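PDB 6WY9: acyl-CoA dehydrogenase domain protein Tcur3483 from Thermomonospora curvata, which binds a reduced FAD cofactor and probably acts as an oxidoreductase on CH-CH groups of donor substrates. Local coordinates for residues L105-P108 with V112-V115; L258-I263 with I317-D322; R345-I350 with G368-L373. All blocks are in the same frame, centred on the assembly; numbering follows the deposited sequence.

Interaction 1 of 3, residues L105-P108 with V112-V115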
loop_
_atom_site.group_PDB
_atom_site.type_symbol
_atom_site.label_atom_id
_atom_site.label_comp_id
_atom_site.label_asym_id
_atom_site.label_seq_id
_atom_site.Cartn_x
_atom_site.Cartn_y
_atom_site.Cartn_z
ATOM N N LEU A 105 21.029 23.984 10.904
ATOM C CA LEU A 105 21.134 25.301 10.316
ATOM C C LEU A 105 20.441 25.331 8.960
ATOM O O LEU A 105 20.344 24.308 8.275
ATOM C CB LEU A 105 22.596 25.705 10.161
ATOM C CG LEU A 105 23.395 25.777 11.472
ATOM C CD1 LEU A 105 24.834 26.251 11.246
ATOM C CD2 LEU A 105 22.688 26.646 12.518
ATOM N N PRO A 106 19.899 26.478 8.585
ATOM C CA PRO A 106 19.344 26.617 7.242
ATOM C C PRO A 106 20.458 26.943 6.266
ATOM O O PRO A 106 21.410 27.651 6.601
ATOM C CB PRO A 106 18.367 27.786 7.391
ATOM C CG PRO A 106 19.020 28.638 8.435
ATOM C CD PRO A 106 19.642 27.662 9.421
ATOM N N PHE A 107 20.350 26.395 5.059
ATOM C CA PHE A 107 21.302 26.613 3.985
ATOM C C PHE A 107 20.574 27.225 2.793
ATOM O O PHE A 107 19.429 26.849 2.530
ATOM C CB PHE A 107 21.951 25.289 3.582
ATOM C CG PHE A 107 23.082 25.431 2.608
ATOM C CD1 PHE A 107 22.835 25.507 1.249
ATOM C CD2 PHE A 107 24.395 25.418 3.047
ATOM C CE1 PHE A 107 23.866 25.616 0.343
ATOM C CE2 PHE A 107 25.437 25.532 2.148
ATOM C CZ PHE A 107 25.178 25.626 0.794
ATOM N N PRO A 108 21.172 28.187 2.083
ATOM C CA PRO A 108 20.432 28.833 0.978
ATOM C C PRO A 108 20.428 27.977 -0.283
ATOM O O PRO A 108 21.005 28.347 -1.319
ATOM C CB PRO A 108 21.203 30.142 0.797
ATOM C CG PRO A 108 22.607 29.777 1.147
ATOM C CD PRO A 108 22.511 28.787 2.273
ATOM N N VAL A 112 21.753 29.208 -3.985
ATOM C CA VAL A 112 23.085 28.748 -4.346
ATOM C C VAL A 112 23.036 27.589 -5.322
ATOM O O VAL A 112 23.849 27.525 -6.244
ATOM C CB VAL A 112 23.863 28.389 -3.071
ATOM C CG1 VAL A 112 25.086 27.517 -3.403
ATOM C CG2 VAL A 112 24.316 29.673 -2.414
ATOM N N ASN A 113 22.061 26.701 -5.188
ATOM C CA ASN A 113 22.021 25.485 -5.984
ATOM C C ASN A 113 20.967 25.480 -7.060
ATOM O O ASN A 113 20.896 24.525 -7.837
ATOM C CB ASN A 113 21.814 24.299 -5.068
ATOM C CG ASN A 113 23.067 23.944 -4.356
ATOM O OD1 ASN A 113 23.440 24.583 -3.369
ATOM N ND2 ASN A 113 23.768 22.951 -4.876
ATOM N N THR A 114 20.169 26.486 -7.127
ATOM C CA THR A 114 19.079 26.514 -8.084
ATOM C C THR A 114 19.133 27.730 -8.993
ATOM O O THR A 114 18.977 27.605 -10.217
ATOM C CB THR A 114 17.784 26.449 -7.248
ATOM O OG1 THR A 114 17.616 25.104 -6.762
ATOM C CG2 THR A 114 16.625 26.853 -7.991
ATOM N N VAL A 115 19.383 28.902 -8.435
ATOM C CA VAL A 115 19.386 30.121 -9.222
ATOM C C VAL A 115 20.762 30.381 -9.820
ATOM O O VAL A 115 20.894 30.703 -11.007
ATOM C CB VAL A 115 18.893 31.292 -8.344
ATOM C CG1 VAL A 115 19.101 32.629 -9.043
ATOM C CG2 VAL A 115 17.407 31.100 -7.983
#

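Interaction 2 of 3, residues L258-I263 with I317-D322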
loop_
_atom_site.group_PDB
_atom_site.type_symbol
_atom_site.label_atom_id
_atom_site.label_comp_id
_atom_site.label_asym_id
_atom_site.label_seq_id
_atom_site.Cartn_x
_atom_site.Cartn_y
_atom_site.Cartn_z
ATOM N N LEU A 258 13.976 24.042 -11.806
ATOM C CA LEU A 258 13.188 23.024 -11.115
ATOM C C LEU A 258 13.945 21.698 -11.046
ATOM O O LEU A 258 13.842 20.971 -10.052
ATOM C CB LEU A 258 11.829 22.839 -11.788
ATOM C CG LEU A 258 10.794 23.970 -11.588
ATOM C CD1 LEU A 258 9.571 23.829 -12.506
ATOM C CD2 LEU A 258 10.347 24.144 -10.115
ATOM N N ASN A 259 14.717 21.371 -12.082
ATOM C CA ASN A 259 15.490 20.134 -12.041
ATOM C C ASN A 259 16.571 20.192 -10.967
ATOM O O ASN A 259 16.734 19.246 -10.190
ATOM C CB ASN A 259 16.096 19.848 -13.415
ATOM C CG ASN A 259 15.051 19.465 -14.429
ATOM O OD1 ASN A 259 14.921 20.103 -15.468
ATOM N ND2 ASN A 259 14.290 18.419 -14.127
ATOM N N HIS A 260 17.323 21.296 -10.919
ATOM C CA HIS A 260 18.279 21.522 -9.841
ATOM C C HIS A 260 17.611 21.524 -8.477
ATOM O O HIS A 260 18.294 21.359 -7.458
ATOM C CB HIS A 260 19.000 22.852 -10.037
ATOM C CG HIS A 260 20.083 22.808 -11.056
ATOM N ND1 HIS A 260 20.832 23.915 -11.395
ATOM C CD2 HIS A 260 20.562 21.785 -11.803
ATOM C CE1 HIS A 260 21.722 23.577 -12.312
ATOM N NE2 HIS A 260 21.578 22.291 -12.578
ATOM N N GLU A 261 16.298 21.746 -8.435
ATOM C CA GLU A 261 15.538 21.689 -7.203
ATOM C C GLU A 261 15.303 20.264 -6.743
ATOM O O GLU A 261 14.347 19.992 -6.018
ATOM C CB GLU A 261 14.209 22.425 -7.373
ATOM C CG GLU A 261 13.926 23.390 -6.251
ATOM C CD GLU A 261 12.556 24.005 -6.345
ATOM O OE1 GLU A 261 12.401 25.075 -6.982
ATOM O OE2 GLU A 261 11.624 23.409 -5.770
ATOM N N ARG A 262 16.139 19.323 -7.169
ATOM C CA ARG A 262 16.075 17.979 -6.623
ATOM C C ARG A 262 17.261 17.650 -5.742
ATOM O O ARG A 262 17.134 16.778 -4.878
ATOM C CB ARG A 262 15.974 16.933 -7.743
ATOM C CG ARG A 262 14.773 17.136 -8.673
ATOM C CD ARG A 262 13.414 17.187 -7.931
ATOM N NE ARG A 262 12.386 17.965 -8.650
ATOM C CZ ARG A 262 11.793 17.587 -9.790
ATOM N NH1 ARG A 262 10.863 18.361 -10.366
ATOM N NH2 ARG A 262 12.140 16.448 -10.379
ATOM N N ILE A 263 18.400 18.329 -5.942
ATOM C CA ILE A 263 19.562 18.159 -5.067
ATOM C C ILE A 263 19.209 18.489 -3.620
ATOM O O ILE A 263 19.830 17.966 -2.681
ATOM C CB ILE A 263 20.744 19.021 -5.538
ATOM C CG1 ILE A 263 20.794 19.132 -7.068
ATOM C CG2 ILE A 263 22.020 18.467 -4.957
ATOM C CD1 ILE A 263 20.838 17.807 -7.800
ATOM N N ILE A 317 24.099 12.582 -10.039
ATOM C CA ILE A 317 25.152 12.461 -11.037
ATOM C C ILE A 317 24.647 12.914 -12.397
ATOM O O ILE A 317 25.329 13.644 -13.143
ATOM C CB ILE A 317 25.666 11.016 -11.084
ATOM C CG1 ILE A 317 26.500 10.743 -9.804
ATOM C CG2 ILE A 317 26.452 10.840 -12.406
ATOM C CD1 ILE A 317 26.869 9.299 -9.547
ATOM N N ALA A 318 23.460 12.437 -12.766
ATOM C CA ALA A 318 22.878 12.791 -14.051
ATOM C C ALA A 318 22.676 14.300 -14.163
ATOM O O ALA A 318 23.056 14.910 -15.163
ATOM C CB ALA A 318 21.538 12.039 -14.217
ATOM N N VAL A 319 22.071 14.919 -13.138
ATOM C CA VAL A 319 21.681 16.322 -13.251
ATOM C C VAL A 319 22.914 17.209 -13.345
ATOM O O VAL A 319 22.972 18.130 -14.168
ATOM C CB VAL A 319 20.761 16.737 -12.082
ATOM C CG1 VAL A 319 21.521 16.743 -10.769
ATOM C CG2 VAL A 319 20.133 18.119 -12.347
ATOM N N GLU A 320 23.932 16.940 -12.529
ATOM C CA GLU A 320 25.155 17.724 -12.689
ATOM C C GLU A 320 25.894 17.378 -13.979
ATOM O O GLU A 320 26.826 18.102 -14.353
ATOM C CB GLU A 320 26.055 17.560 -11.452
ATOM C CG GLU A 320 25.307 17.887 -10.134
ATOM C CD GLU A 320 26.237 18.031 -8.935
ATOM O OE1 GLU A 320 27.467 18.032 -9.156
ATOM O OE2 GLU A 320 25.743 18.131 -7.781
ATOM N N ASN A 321 25.471 16.327 -14.689
ATOM C CA ASN A 321 26.024 15.987 -15.995
ATOM C C ASN A 321 25.152 16.427 -17.166
ATOM O O ASN A 321 25.564 16.251 -18.317
ATOM C CB ASN A 321 26.259 14.479 -16.103
ATOM C CG ASN A 321 27.570 14.053 -15.505
ATOM O OD1 ASN A 321 28.039 14.645 -14.537
ATOM N ND2 ASN A 321 28.175 13.019 -16.077
ATOM N N ASP A 322 23.959 16.971 -16.919
ATOM C CA ASP A 322 23.068 17.385 -18.006
ATOM C C ASP A 322 22.528 16.171 -18.773
ATOM O O ASP A 322 22.342 16.226 -19.989
ATOM C CB ASP A 322 23.783 18.361 -18.954
ATOM C CG ASP A 322 22.869 19.463 -19.476
ATOM O OD1 ASP A 322 21.657 19.423 -19.182
ATOM O OD2 ASP A 322 23.364 20.375 -20.186
#

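Interaction 3 of 3, residues R345-I350 with G368-L373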
loop_
_atom_site.group_PDB
_atom_site.type_symbol
_atom_site.label_atom_id
_atom_site.label_comp_id
_atom_site.label_asym_id
_atom_site.label_seq_id
_atom_site.Cartn_x
_atom_site.Cartn_y
_atom_site.Cartn_z
ATOM N N ARG A 345 5.767 8.575 9.063
ATOM C CA ARG A 345 4.651 7.887 9.717
ATOM C C ARG A 345 5.167 6.758 10.577
ATOM O O ARG A 345 4.737 6.570 11.716
ATOM C CB ARG A 345 3.678 7.282 8.689
ATOM C CG ARG A 345 2.779 8.282 7.943
ATOM C CD ARG A 345 1.996 7.545 6.823
ATOM N NE ARG A 345 1.126 6.472 7.344
ATOM C CZ ARG A 345 -0.002 6.122 6.741
ATOM N NH1 ARG A 345 -0.386 6.764 5.647
ATOM N NH2 ARG A 345 -0.747 5.143 7.206
ATOM N N THR A 346 6.103 5.989 10.020
ATOM C CA THR A 346 6.536 4.748 10.637
ATOM C C THR A 346 7.360 5.016 11.894
ATOM O O THR A 346 7.131 4.390 12.926
ATOM C CB THR A 346 7.333 3.919 9.621
ATOM O OG1 THR A 346 6.526 3.658 8.469
ATOM C CG2 THR A 346 7.764 2.588 10.255
ATOM N N LEU A 347 8.311 5.965 11.826
ATOM C CA LEU A 347 9.122 6.319 12.988
ATOM C C LEU A 347 8.277 6.939 14.091
ATOM O O LEU A 347 8.562 6.714 15.277
ATOM C CB LEU A 347 10.275 7.292 12.632
ATOM C CG LEU A 347 11.369 6.746 11.679
ATOM C CD1 LEU A 347 12.443 7.840 11.369
ATOM C CD2 LEU A 347 12.061 5.405 12.199
ATOM N N THR A 348 7.257 7.729 13.732
ATOM C CA THR A 348 6.342 8.251 14.734
ATOM C C THR A 348 5.683 7.103 15.519
ATOM O O THR A 348 5.569 7.157 16.754
ATOM C CB THR A 348 5.274 9.151 14.059
ATOM O OG1 THR A 348 5.897 10.346 13.568
ATOM C CG2 THR A 348 4.195 9.574 15.078
ATOM N N GLY A 349 5.189 6.085 14.813
ATOM C CA GLY A 349 4.633 4.928 15.508
ATOM C C GLY A 349 5.636 4.295 16.463
ATOM O O GLY A 349 5.301 3.973 17.606
ATOM N N ILE A 350 6.888 4.137 16.017
ATOM C CA ILE A 350 7.902 3.500 16.871
ATOM C C ILE A 350 8.154 4.316 18.126
ATOM O O ILE A 350 8.465 3.766 19.196
ATOM C CB ILE A 350 9.206 3.277 16.075
ATOM C CG1 ILE A 350 8.940 2.210 14.974
ATOM C CG2 ILE A 350 10.374 2.903 17.053
ATOM C CD1 ILE A 350 10.137 2.095 13.887
ATOM N N GLY A 368 11.619 16.571 19.201
ATOM C CA GLY A 368 10.371 16.656 18.449
ATOM C C GLY A 368 10.532 16.733 16.944
ATOM O O GLY A 368 9.564 17.063 16.250
ATOM N N GLN A 369 11.728 16.439 16.415
ATOM C CA GLN A 369 11.997 16.666 14.991
ATOM C C GLN A 369 11.092 15.827 14.096
ATOM O O GLN A 369 10.673 16.277 13.022
ATOM C CB GLN A 369 13.463 16.340 14.678
ATOM C CG GLN A 369 14.422 17.331 15.252
ATOM C CD GLN A 369 15.841 16.904 14.929
ATOM O OE1 GLN A 369 16.371 17.219 13.862
ATOM N NE2 GLN A 369 16.436 16.136 15.823
ATOM N N ILE A 370 10.871 14.573 14.464
ATOM C CA ILE A 370 10.066 13.713 13.598
ATOM C C ILE A 370 8.603 14.127 13.665
ATOM O O ILE A 370 7.873 14.067 12.663
ATOM C CB ILE A 370 10.261 12.240 13.977
ATOM C CG1 ILE A 370 11.717 11.823 13.641
ATOM C CG2 ILE A 370 9.228 11.358 13.195
ATOM C CD1 ILE A 370 12.206 10.553 14.367
ATOM N N GLU A 371 8.155 14.557 14.843
ATOM C CA GLU A 371 6.817 15.131 14.932
ATOM C C GLU A 371 6.693 16.355 14.009
ATOM O O GLU A 371 5.731 16.468 13.245
ATOM C CB GLU A 371 6.510 15.480 16.382
ATOM C CG GLU A 371 5.021 15.754 16.666
ATOM C CD GLU A 371 4.568 17.120 16.189
ATOM O OE1 GLU A 371 5.384 18.079 16.230
ATOM O OE2 GLU A 371 3.377 17.234 15.798
ATOM N N GLN A 372 7.645 17.300 14.076
ATOM C CA GLN A 372 7.512 18.479 13.220
ATOM C C GLN A 372 7.694 18.146 11.727
ATOM O O GLN A 372 6.950 18.666 10.873
ATOM C CB GLN A 372 8.483 19.578 13.654
ATOM C CG GLN A 372 8.426 20.777 12.691
ATOM C CD GLN A 372 9.114 21.985 13.254
ATOM O OE1 GLN A 372 10.094 21.852 13.975
ATOM N NE2 GLN A 372 8.603 23.177 12.948
ATOM N N LEU A 373 8.616 17.226 11.397
ATOM C CA LEU A 373 8.840 16.858 9.994
ATOM C C LEU A 373 7.633 16.155 9.402
ATOM O O LEU A 373 7.372 16.295 8.208
ATOM C CB LEU A 373 10.092 15.964 9.852
ATOM C CG LEU A 373 11.423 16.749 9.914
ATOM C CD1 LEU A 373 12.627 15.816 10.081
ATOM C CD2 LEU A 373 11.613 17.662 8.677
#

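Interaction 1 of 3, residues L105-P108 with V112-V115
The first turn of helix 109-122 is closed by a bond between Val112 and Pro108, the N-cap residue at the end of the loop that follows helix 90-103. Val112 N donates to Pro108 O over 2.9 Å, and the bond is straight at both ends, with an N-H...O angle of 162° and the donor nearly in line with the carbonyl. The two side chains lie next to each other and point the same way, Pro108 CG meeting Val112 CG2 at 4.0 Å. The other branch, CG1, anti to the backbone N of Val112 (chi1 163°), is turned to the Phe107 ring, whose CE1 it approaches to 4.4 Å. The Asn113 amide oxygen also lies at the edge of the Phe107 ring, OD1 standing 3.9 Å from CE1 and close to the ring plane, while the amide itself is tilted 55° from the ring. Over one face of the same ring sits Pro108 CD, displaced toward the rim. Phe97 of helix 90-103 meets Phe107 edge-to-face, and Phe62 and Val66 of helix 62-71 cover Pro108. The contact thus forms the N-cap and first turn of helix 109-122, which follows helix 90-103 in the α-helical N-terminal domain of the acyl-CoA dehydrogenase fold.

Interaction 2 of 3, residues L258-I263 with I317-D322
Val319, near the C-terminal end of helix 292-321, fits against His260 and Ile263 at the turn between helices 250-260 and 263-286. All of these helices belong to the helical C-terminal domain of the acyl-CoA dehydrogenase fold, and the two segments come closest in backbone at His260 and Val319, with 7.1 Å between their CA atoms.

Van der Waals contacts round the two methyls of Val319 carry the contact. The side chain turns one methyl to His260 and Asn259 and the other to Ile263. Its CG2, anti to the backbone N, comes in at the edge of the His260 imidazole, in the ring plane, and stands 3.7 Å from CD2. The same methyl is also 4.2 Å from the backbone O of Asn259. The other branch, CG1, lies between the backbone N and the carbonyl carbon (chi1 68°) and faces Ile263. Tyr94 and Phe97 of helix 90-103 also pack on Ile263, while Pro117 of helix 109-122 touches His260, so the N-terminal domain borders the contact.

Backbone hydrogen bonds shape each side separately. In 258-263 the turn is held by weak bonds, among them Arg262 N to Asn259 O. Helix 292-321 closes with a Schellman motif in which Asp322 takes positive phi (69°) and its N donates to Val319 O at 3.1 Å.

Polar side chains at the margin look elsewhere: Glu320 OE2 accepts a hydrogen bond from Gln93 of helix 90-103, and Asp322 makes a long, weak ion pair with Lys121. The tightest carbon pair lies at the buried end, where Ile263 CD1 presses to 3.2 Å from Val319 CG1, inside the usual van der Waals separation.

Interaction 3 of 3, residues R345-I350 with G368-L373
Ile370, in the first turn of helix 369-380, pushes both of its branches toward helix 326-350 and makes every close side-chain contact between the two segments. The buried part is apolar: Ile370 CD1 meets Leu347 CD1 at 4.1 Å and lies 4.2 Å from Leu347 CB, the two side chains crossing at about a right angle. Val279 of helix 263-286 packs on both residues, so three helices of the C-terminal domain of the acyl-CoA dehydrogenase fold converge at this point. On the partly exposed side a single methyl rests on the Thr348 hydroxyl. With chi1 -67° setting CG1 of Ile370 anti to the carbonyl carbon, the CG2 branch falls anti to the backbone N; the Ile370 and Thr348 side chains run past each other in opposite directions, Ile370 CG2 standing 3.5 Å from Thr348 OG1. That hydroxyl is hydrogen-bonded to Gln344 O one turn earlier, and a basic side chain of a neighbouring subunit adds a weak bond. An alanine at Ile370 is likely to open a gap beside Leu347 and Val279 and strip the Thr348 hydroxyl of its methyl cover. The CB of Arg345 is directed away from helix 369-380, and its NH1 is hydrogen-bonded to a polar side chain of the neighbouring subunit, its NE to a glycerol.

Overall arrangement
Interactions 1 and 2 meet directly, although they belong to the N-terminal and C-terminal domains: their centres are 14 Å apart, and Asn113 O packs on His260 CB at 3.4 Å. Both lie near the flavin site without touching the cofactor. The side chain of Pro108 is about 13 Å from the bound dihydroflavine-adenine dinucleotide and that of His260 about 14 Å, whereas His260 is about 9 Å from the side chains of the FAD-binding Ile144 and Tyr146. Interaction 3 stands apart from the annotated sites, its centre 29 Å from that of interaction 2, beside a neighbouring subunit. The consecutive helices 292-321 and 326-350 link these two along the chain.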